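Local coordinates for pilus assembly protein CpaE (PDB 4N0P) that probably takes part in pilus assembly and, as a full-length protein, may bind and hydrolyse ATP, this chain being its receiver-like domain, at residues 24-29 with 64-69; 57-62 with 75-80; 102-107 with 125-130. All blocks are in the same frame, centred on the assembly; numbering follows the deposited sequence. Where two conformers were deposited one is given.

Interaction 1 of 3, residues 24-29 with 64-69; sequences TIHAFC and DYYQNQ
The hydroxyl of Tyr66 meets both of the strand side chains that matter here. Its OH lies 2.8 Å from His26 ND1 in a hydrogen bond in which either partner could be the donor, and the angle at the hydrogen, 136°, shows the bond to be clearly bent. The oxygen approaches the imidazole at its edge, near the ring plane. It also sits in the plane of the Phe28 ring, at that ring's edge, with Phe28 CE1 and Tyr66 OH 3.3 Å apart. One oxygen thus spans a polar and an apolar ring that project from the same side of the strand, two residues apart.

Phe28 goes on to join both tyrosines in an aromatic cluster. With Tyr65 it makes an offset edge-to-face pair, the Phe28 edge directed at the Tyr65 face, with centroids 5.5 Å apart and planes inclined at 63°. The far corner of the phenyl ring does the touching: Phe28 CZ is 3.7 Å from Tyr65 CG. Toward Tyr66 the two side chains reach from opposite directions, and Phe28 CE1 packs 3.8 Å from Tyr66 CE2. Tyr65 carries its ring anti to its backbone N (chi1 -162°), Tyr66 beside it, and the two rings reach Phe28 from different directions.

The contact thus packs strand 24-28 against the C-terminal end of helix 58-65. Arg55 of strand 51-55 also touches His26 and Phe28, while Pro72 and Val75, the latter on strand 74-77, pack on Tyr66.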
loop_
_atom_site.group_PDB
_atom_site.type_symbol
_atom_site.label_atom_id
_atom_site.label_comp_id
_atom_site.label_asym_id
_atom_site.label_seq_id
_atom_site.Cartn_x
_atom_site.Cartn_y
_atom_site.Cartn_z
ATOM N N THR A 24 -5.151 -6.518 8.680
ATOM C CA THR A 24 -5.988 -6.529 7.479
ATOM C C THR A 24 -5.350 -5.565 6.500
ATOM O O THR A 24 -4.984 -4.441 6.891
ATOM C CB THR A 24 -7.443 -6.170 7.791
ATOM O OG1 THR A 24 -7.449 -4.987 8.614
ATOM C CG2 THR A 24 -8.170 -7.290 8.510
ATOM N N ILE A 25 -5.160 -6.012 5.252
ATOM C CA ILE A 25 -4.558 -5.207 4.202
ATOM C C ILE A 25 -5.541 -5.068 3.051
ATOM O O ILE A 25 -6.022 -6.086 2.572
ATOM C CB ILE A 25 -3.224 -5.824 3.655
ATOM C CG1 ILE A 25 -2.160 -6.057 4.748
ATOM C CG2 ILE A 25 -2.676 -4.973 2.465
ATOM C CD1 ILE A 25 -0.939 -6.953 4.262
ATOM N N HIS A 26 -5.826 -3.854 2.607
ATOM C CA HIS A 26 -6.654 -3.629 1.415
ATOM C C HIS A 26 -5.765 -3.014 0.368
ATOM O O HIS A 26 -5.197 -1.943 0.616
ATOM C CB HIS A 26 -7.855 -2.712 1.694
ATOM C CG HIS A 26 -8.925 -3.301 2.570
ATOM N ND1 HIS A 26 -10.024 -2.544 2.957
ATOM C CD2 HIS A 26 -9.018 -4.537 3.119
ATOM C CE1 HIS A 26 -10.736 -3.335 3.747
ATOM N NE2 HIS A 26 -10.183 -4.553 3.857
ATOM N N ALA A 27 -5.602 -3.688 -0.790
ATOM C CA ALA A 27 -4.757 -3.136 -1.828
ATOM C C ALA A 27 -5.653 -2.712 -2.997
ATOM O O ALA A 27 -6.398 -3.519 -3.527
ATOM C CB ALA A 27 -3.713 -4.177 -2.270
ATOM N N PHE A 28 -5.635 -1.448 -3.345
ATOM C CA PHE A 28 -6.412 -0.913 -4.482
ATOM C C PHE A 28 -5.436 -0.659 -5.570
ATOM O O PHE A 28 -4.746 0.362 -5.536
ATOM C CB PHE A 28 -7.167 0.381 -4.091
ATOM C CG PHE A 28 -8.311 0.152 -3.142
ATOM C CD1 PHE A 28 -8.095 0.071 -1.770
ATOM C CD2 PHE A 28 -9.620 0.080 -3.609
ATOM C CE1 PHE A 28 -9.154 -0.158 -0.896
ATOM C CE2 PHE A 28 -10.675 -0.135 -2.731
ATOM C CZ PHE A 28 -10.433 -0.266 -1.380
ATOM N N CYS A 29 -5.304 -1.626 -6.497
ATOM C CA CYS A 29 -4.328 -1.555 -7.598
ATOM C C CYS A 29 -4.929 -0.935 -8.833
ATOM O O CYS A 29 -6.134 -1.013 -9.058
ATOM C CB CYS A 29 -3.761 -2.937 -7.914
ATOM S SG CYS A 29 -3.212 -3.853 -6.454
ATOM N N ASP A 64 -13.449 6.400 -2.665
ATOM C CA ASP A 64 -14.882 6.128 -2.705
ATOM C C ASP A 64 -15.277 5.061 -1.673
ATOM O O ASP A 64 -16.262 5.253 -0.953
ATOM C CB ASP A 64 -15.315 5.698 -4.121
ATOM C CG ASP A 64 -15.095 6.750 -5.193
ATOM O OD1 ASP A 64 -15.195 7.957 -4.876
ATOM O OD2 ASP A 64 -14.831 6.366 -6.351
ATOM N N TYR A 65 -14.502 3.946 -1.595
ATOM C CA TYR A 65 -14.734 2.801 -0.688
ATOM C C TYR A 65 -14.853 3.241 0.782
ATOM O O TYR A 65 -15.701 2.722 1.511
ATOM C CB TYR A 65 -13.568 1.769 -0.804
ATOM C CG TYR A 65 -13.905 0.397 -0.265
ATOM C CD1 TYR A 65 -13.654 0.065 1.065
ATOM C CD2 TYR A 65 -14.410 -0.598 -1.099
ATOM C CE1 TYR A 65 -14.008 -1.184 1.581
ATOM C CE2 TYR A 65 -14.751 -1.860 -0.596
ATOM C CZ TYR A 65 -14.580 -2.134 0.751
ATOM O OH TYR A 65 -14.920 -3.382 1.228
ATOM N N TYR A 66 -13.943 4.126 1.228
ATOM C CA TYR A 66 -13.858 4.493 2.644
ATOM C C TYR A 66 -14.768 5.649 3.061
ATOM O O TYR A 66 -14.755 6.050 4.222
ATOM C CB TYR A 66 -12.400 4.744 3.050
ATOM C CG TYR A 66 -11.551 3.492 2.881
ATOM C CD1 TYR A 66 -11.876 2.303 3.548
ATOM C CD2 TYR A 66 -10.426 3.496 2.062
ATOM C CE1 TYR A 66 -11.100 1.147 3.397
ATOM C CE2 TYR A 66 -9.654 2.334 1.883
ATOM C CZ TYR A 66 -9.998 1.169 2.555
ATOM O OH TYR A 66 -9.235 0.039 2.407
ATOM N N GLN A 67 -15.625 6.128 2.135
ATOM C CA GLN A 67 -16.618 7.141 2.501
ATOM C C GLN A 67 -17.600 6.516 3.479
ATOM O O GLN A 67 -17.989 7.162 4.450
ATOM C CB GLN A 67 -17.367 7.667 1.263
ATOM C CG GLN A 67 -16.487 8.445 0.279
ATOM C CD GLN A 67 -15.761 9.606 0.902
ATOM O OE1 GLN A 67 -16.343 10.414 1.644
ATOM N NE2 GLN A 67 -14.458 9.696 0.633
ATOM N N ASN A 68 -17.931 5.231 3.241
ATOM C CA ASN A 68 -18.872 4.435 4.021
ATOM C C ASN A 68 -18.243 3.276 4.852
ATOM O O ASN A 68 -18.856 2.885 5.850
ATOM C CB ASN A 68 -19.948 3.875 3.107
ATOM C CG ASN A 68 -19.431 3.186 1.868
ATOM O OD1 ASN A 68 -18.981 2.042 1.919
ATOM N ND2 ASN A 68 -19.524 3.857 0.721
ATOM N N GLN A 69 -17.064 2.727 4.470
ATOM C CA GLN A 69 -16.436 1.656 5.255
ATOM C C GLN A 69 -15.228 2.179 6.071
ATOM O O GLN A 69 -14.515 3.078 5.606
ATOM C CB GLN A 69 -15.960 0.476 4.377
ATOM C CG GLN A 69 -17.035 -0.494 3.898
ATOM C CD GLN A 69 -17.707 -1.290 4.989
ATOM O OE1 GLN A 69 -18.809 -0.963 5.424
ATOM N NE2 GLN A 69 -17.086 -2.365 5.427
#

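Interaction 2 of 3, residues 57-62 with 75-80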
loop_
_atom_site.group_PDB
_atom_site.type_symbol
_atom_site.label_atom_id
_atom_site.label_comp_id
_atom_site.label_asym_id
_atom_site.label_seq_id
_atom_site.Cartn_x
_atom_site.Cartn_y
_atom_site.Cartn_z
ATOM N N GLY A 57 -9.569 -0.414 -9.419
ATOM C CA GLY A 57 -9.976 0.983 -9.443
ATOM C C GLY A 57 -9.023 1.948 -8.792
ATOM O O GLY A 57 -9.349 3.136 -8.697
ATOM N N GLY A 58 -7.888 1.430 -8.304
ATOM C CA GLY A 58 -6.819 2.212 -7.688
ATOM C C GLY A 58 -7.212 3.152 -6.568
ATOM O O GLY A 58 -8.239 2.956 -5.914
ATOM N N LEU A 59 -6.392 4.193 -6.349
ATOM C CA LEU A 59 -6.609 5.170 -5.283
ATOM C C LEU A 59 -7.996 5.843 -5.391
ATOM O O LEU A 59 -8.646 6.094 -4.372
ATOM C CB LEU A 59 -5.485 6.208 -5.327
ATOM C CG LEU A 59 -5.544 7.370 -4.347
ATOM C CD1 LEU A 59 -5.752 6.916 -2.909
ATOM C CD2 LEU A 59 -4.282 8.171 -4.439
ATOM N N GLU A 60 -8.474 6.097 -6.626
ATOM C CA GLU A 60 -9.802 6.707 -6.829
ATOM C C GLU A 60 -10.901 5.839 -6.202
ATOM O O GLU A 60 -11.742 6.356 -5.473
ATOM C CB GLU A 60 -10.063 6.904 -8.339
ATOM C CG GLU A 60 -9.060 7.832 -9.022
ATOM C CD GLU A 60 -7.721 7.320 -9.558
ATOM O OE1 GLU A 60 -7.188 6.281 -9.091
ATOM O OE2 GLU A 60 -7.159 8.037 -10.414
ATOM N N ALA A 61 -10.832 4.500 -6.411
ATOM C CA ALA A 61 -11.815 3.584 -5.822
ATOM C C ALA A 61 -11.630 3.497 -4.316
ATOM O O ALA A 61 -12.605 3.307 -3.595
ATOM C CB ALA A 61 -11.672 2.201 -6.420
ATOM N N ALA A 62 -10.380 3.646 -3.843
ATOM C CA ALA A 62 -10.104 3.609 -2.396
ATOM C C ALA A 62 -10.816 4.764 -1.697
ATOM O O ALA A 62 -11.500 4.546 -0.703
ATOM C CB ALA A 62 -8.594 3.677 -2.135
ATOM N N VAL A 75 -3.553 0.191 4.055
ATOM C CA VAL A 75 -4.168 0.506 2.758
ATOM C C VAL A 75 -3.029 0.669 1.754
ATOM O O VAL A 75 -2.150 1.517 1.950
ATOM C CB VAL A 75 -5.073 1.765 2.812
ATOM C CG1 VAL A 75 -5.585 2.117 1.409
ATOM C CG2 VAL A 75 -6.254 1.552 3.762
ATOM N N MET A 76 -3.024 -0.141 0.696
ATOM C CA MET A 76 -2.015 -0.025 -0.364
ATOM C C MET A 76 -2.706 0.552 -1.586
ATOM O O MET A 76 -3.795 0.088 -1.945
ATOM C CB MET A 76 -1.387 -1.395 -0.689
ATOM C CG MET A 76 -0.637 -2.002 0.465
ATOM S SD MET A 76 0.178 -3.567 -0.008
ATOM C CE MET A 76 1.441 -2.992 -1.038
ATOM N N VAL A 77 -2.159 1.630 -2.163
ATOM C CA VAL A 77 -2.846 2.291 -3.277
ATOM C C VAL A 77 -1.908 2.549 -4.450
ATOM O O VAL A 77 -0.699 2.705 -4.295
ATOM C CB VAL A 77 -3.545 3.604 -2.851
ATOM C CG1 VAL A 77 -4.717 3.337 -1.901
ATOM C CG2 VAL A 77 -2.543 4.594 -2.243
ATOM N N GLU A 78 -2.514 2.704 -5.633
ATOM C CA GLU A 78 -1.780 2.976 -6.854
ATOM C C GLU A 78 -2.683 3.807 -7.761
ATOM O O GLU A 78 -3.907 3.689 -7.681
ATOM C CB GLU A 78 -1.435 1.623 -7.493
ATOM C CG GLU A 78 -0.588 1.635 -8.731
ATOM C CD GLU A 78 -0.390 0.268 -9.354
ATOM O OE1 GLU A 78 -1.363 -0.524 -9.392
ATOM O OE2 GLU A 78 0.740 -0.001 -9.823
ATOM N N THR A 79 -2.100 4.642 -8.611
ATOM C CA THR A 79 -2.899 5.413 -9.582
ATOM C C THR A 79 -2.203 5.385 -10.949
ATOM O O THR A 79 -0.982 5.277 -10.995
ATOM C CB THR A 79 -3.152 6.855 -9.093
ATOM O OG1 THR A 79 -3.964 7.528 -10.069
ATOM C CG2 THR A 79 -1.863 7.645 -8.873
ATOM N N LEU A 80 -2.965 5.518 -12.042
ATOM C CA LEU A 80 -2.380 5.635 -13.388
ATOM C C LEU A 80 -2.243 7.111 -13.822
ATOM O O LEU A 80 -1.734 7.383 -14.909
ATOM C CB LEU A 80 -3.300 4.932 -14.412
ATOM C CG LEU A 80 -3.554 3.439 -14.272
ATOM C CD1 LEU A 80 -4.865 3.064 -14.955
ATOM C CD2 LEU A 80 -2.437 2.654 -14.882
HETATM O O HOH W 1 -5.975 5.076 -11.640
#
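Leu59 and Glu78 supply the main polar link, a backbone hydrogen bond that joins the first turn of helix 58-65 to the chain leaving strand 74-77. Leu59 N donates to Glu78 O over 2.9 Å with an angle of 152° at the hydrogen, and the donor stands 28° out of the carbonyl plane. Gly58 comes up beside the same oxygen, its CA 3.3 Å from Glu78 O. The positive phi of Gly58 suits a glycine, and the lack of a side chain is what lets the backbones draw so close.

Side-chain polar contacts lie further along. Glu60 bends at chi2 (85°), which folds its carboxylate across Thr79. There Thr79 OG1 gives a weak, 3.3 Å hydrogen bond to Glu60 OE2. The other oxygen works through water: a single molecule donates to Glu60 OE1 at 3.1 Å and accepts from Leu80 N at the same distance. Asp81 crowds this end, since its OD2 lies near Glu60 OE2 while its N bonds to Thr79 OG1.

The apolar part is centred on Val77. Its CG1 touches Leu59 CD1 and Ala62 CB, each at 3.9 Å, so one methyl packs against two residues of the helix. Leu59 also reaches Leu86 and Leu89 of helix 83-94.

Glu78 turns its carboxylate away from the helix, to Thr34 and the backbone N atoms of Ala30 and Arg31. It directly follows the third strand, about where receiver domains usually carry their phosphoacceptor aspartate. The backbone bond and the methyl packing make the firm part of the contact, the weak and water-mediated bonds the looser part. At the Glu60 carboxylate, the nearby Asp81 may raise the pKa, while the hydroxyl and water that donate to it work the other way.

Interaction 3 of 3, residues 102-107 with 125-130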
loop_
_atom_site.group_PDB
_atom_site.type_symbol
_atom_site.label_atom_id
_atom_site.label_comp_id
_atom_site.label_asym_id
_atom_site.label_seq_id
_atom_site.Cartn_x
_atom_site.Cartn_y
_atom_site.Cartn_z
ATOM N N LYS A 102 -2.215 2.635 8.274
ATOM C CA LYS A 102 -0.984 2.999 7.545
ATOM C C LYS A 102 -1.293 3.015 6.057
ATOM O O LYS A 102 -2.117 2.219 5.592
ATOM C CB LYS A 102 0.140 1.992 7.844
ATOM C CG LYS A 102 0.577 2.049 9.319
ATOM C CD LYS A 102 1.703 1.089 9.609
ATOM C CE LYS A 102 1.942 0.934 11.104
ATOM N NZ LYS A 102 2.464 2.188 11.722
ATOM N N VAL A 103 -0.628 3.893 5.312
ATOM C CA VAL A 103 -0.845 3.973 3.870
ATOM C C VAL A 103 0.476 3.731 3.144
ATOM O O VAL A 103 1.502 4.339 3.466
ATOM C CB VAL A 103 -1.515 5.322 3.447
ATOM C CG1 VAL A 103 -1.549 5.479 1.919
ATOM C CG2 VAL A 103 -2.933 5.440 4.034
ATOM N N VAL A 104 0.439 2.836 2.147
ATOM C CA VAL A 104 1.608 2.532 1.325
ATOM C C VAL A 104 1.208 2.856 -0.116
ATOM O O VAL A 104 0.144 2.438 -0.553
ATOM C CB VAL A 104 2.068 1.055 1.497
ATOM C CG1 VAL A 104 3.096 0.685 0.439
ATOM C CG2 VAL A 104 2.645 0.825 2.895
ATOM N N VAL A 105 2.067 3.549 -0.845
ATOM C CA VAL A 105 1.795 3.898 -2.235
ATOM C C VAL A 105 2.695 3.058 -3.129
ATOM O O VAL A 105 3.878 2.934 -2.857
ATOM C CB VAL A 105 2.003 5.430 -2.475
ATOM C CG1 VAL A 105 1.921 5.788 -3.979
ATOM C CG2 VAL A 105 1.017 6.270 -1.634
ATOM N N VAL A 106 2.127 2.500 -4.208
ATOM C CA VAL A 106 2.898 1.781 -5.216
ATOM C C VAL A 106 2.870 2.667 -6.460
ATOM O O VAL A 106 1.795 3.044 -6.905
ATOM C CB VAL A 106 2.358 0.359 -5.505
ATOM C CG1 VAL A 106 3.228 -0.326 -6.561
ATOM C CG2 VAL A 106 2.291 -0.482 -4.229
ATOM N N GLY A 107 4.030 3.031 -6.979
ATOM C CA GLY A 107 4.085 3.894 -8.158
ATOM C C GLY A 107 5.085 3.423 -9.193
ATOM O O GLY A 107 5.845 2.503 -8.928
ATOM N N GLU A 125 5.263 4.195 3.281
ATOM C CA GLU A 125 6.275 3.715 2.358
ATOM C C GLU A 125 5.824 4.003 0.939
ATOM O O GLU A 125 4.626 4.086 0.661
ATOM C CB GLU A 125 6.500 2.188 2.581
ATOM C CG GLU A 125 7.657 1.542 1.823
ATOM C CD GLU A 125 9.015 2.193 2.014
ATOM O OE1 GLU A 125 9.267 3.270 1.417
ATOM O OE2 GLU A 125 9.829 1.622 2.776
ATOM N N TYR A 126 6.788 4.126 0.044
ATOM C CA TYR A 126 6.523 4.301 -1.379
ATOM C C TYR A 126 7.319 3.222 -2.105
ATOM O O TYR A 126 8.533 3.153 -1.920
ATOM C CB TYR A 126 6.877 5.728 -1.851
ATOM C CG TYR A 126 6.764 5.912 -3.352
ATOM C CD1 TYR A 126 5.522 5.916 -3.985
ATOM C CD2 TYR A 126 7.901 6.026 -4.147
ATOM C CE1 TYR A 126 5.417 6.074 -5.369
ATOM C CE2 TYR A 126 7.807 6.177 -5.531
ATOM C CZ TYR A 126 6.563 6.198 -6.138
ATOM O OH TYR A 126 6.474 6.370 -7.502
ATOM N N LEU A 127 6.626 2.328 -2.840
ATOM C CA LEU A 127 7.285 1.229 -3.536
ATOM C C LEU A 127 7.294 1.480 -5.016
ATOM O O LEU A 127 6.268 1.858 -5.577
ATOM C CB LEU A 127 6.578 -0.101 -3.229
ATOM C CG LEU A 127 6.548 -0.544 -1.769
ATOM C CD1 LEU A 127 5.717 -1.807 -1.631
ATOM C CD2 LEU A 127 7.959 -0.790 -1.224
ATOM N N THR A 128 8.482 1.330 -5.644
ATOM C CA THR A 128 8.610 1.611 -7.067
ATOM C C THR A 128 8.745 0.322 -7.821
ATOM O O THR A 128 9.675 -0.458 -7.586
ATOM C CB THR A 128 9.816 2.546 -7.381
ATOM O OG1 THR A 128 9.892 3.597 -6.420
ATOM C CG2 THR A 128 9.744 3.135 -8.790
ATOM N N GLN A 129 7.806 0.102 -8.714
ATOM C CA GLN A 129 7.807 -1.048 -9.583
ATOM C C GLN A 129 8.959 -0.892 -10.589
ATOM O O GLN A 129 9.308 0.247 -10.923
ATOM C CB GLN A 129 6.447 -1.171 -10.280
ATOM C CG GLN A 129 5.367 -1.801 -9.414
ATOM C CD GLN A 129 5.053 -3.189 -9.912
ATOM O OE1 GLN A 129 5.896 -4.101 -9.886
ATOM N NE2 GLN A 129 3.847 -3.358 -10.437
ATOM N N PRO A 130 9.620 -1.980 -11.029
ATOM C CA PRO A 130 9.353 -3.394 -10.713
ATOM C C PRO A 130 9.903 -3.809 -9.345
ATOM O O PRO A 130 11.031 -3.493 -8.968
ATOM C CB PRO A 130 10.034 -4.140 -11.863
ATOM C CG PRO A 130 11.171 -3.259 -12.267
ATOM C CD PRO A 130 10.718 -1.838 -12.009
#
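Val105 and Tyr126 are paired across neighbouring strands, their side chains crossing obliquely, in a parallel beta-alpha-beta unit: strand 102-107 leads through helix 112-120 to the edge strand 125-128 of a receiver-like domain. Tyr126 holds its CG anti to the backbone N (chi1 174°), which sends the ring over toward Val105 and Gly107. Val105 CG1 packs 3.6 Å from Tyr126 CD1, and Tyr126 OH lies 3.5 Å from Gly107 CA. With no side chain on Gly107, the strand has a shallow dip there that the phenol end fills; the OH then bonds to Thr109 O, while Leu114, Tyr115 and Leu118 of helix 112-120 pack on the ring.

The opposite face is knobbly with branched side chains. Leu127 CD1 comes within 4.2 Å of Val104 CG1, and Ala139 of helix 133-144 also touches Leu127. Farther on, Val106 rests against the methylene part of Gln129, Val106 CG1 3.9 Å from Gln129 CG; Gln129 NE2 reaches Thr34. Gln129 precedes a cis peptide bond to Pro130, where classical receiver domains have a lysine before a cis-proline.

A ladder of four backbone bonds keeps these bumps in step: Val105 N to Glu125 O, Leu127 N to Val105 O (2.8 Å), Gly107 N to Leu127 O and Gln129 N to Gly107 O. Glu125 folds back at chi2, and Tyr126 N donates over 3.0 Å to the anti lone pair of Glu125 OE1.

How the interactions relate
The three contacts sample one five-stranded parallel sheet, ordered 51-55, 24-28, 74-77, 102-107, 125-128, as expected of a receiver-like fold. Interactions 1 and 2 alternate along the chain, share helix 58-65 and have centres 9 Å apart; Phe28 N and Met76 O probably hydrogen-bond between them. Interaction 3 follows both in sequence, 11 Å from interaction 2 and about 16 Å from interaction 1, centre to centre. Neighbouring strands again link interactions 2 and 3, probably through Val106 N and Val77 O. At the C-terminal strand ends, Thr34 OG1 bonds to both Glu78 and Gln129, so interactions 2 and 3 converge where receiver domains usually carry their active site.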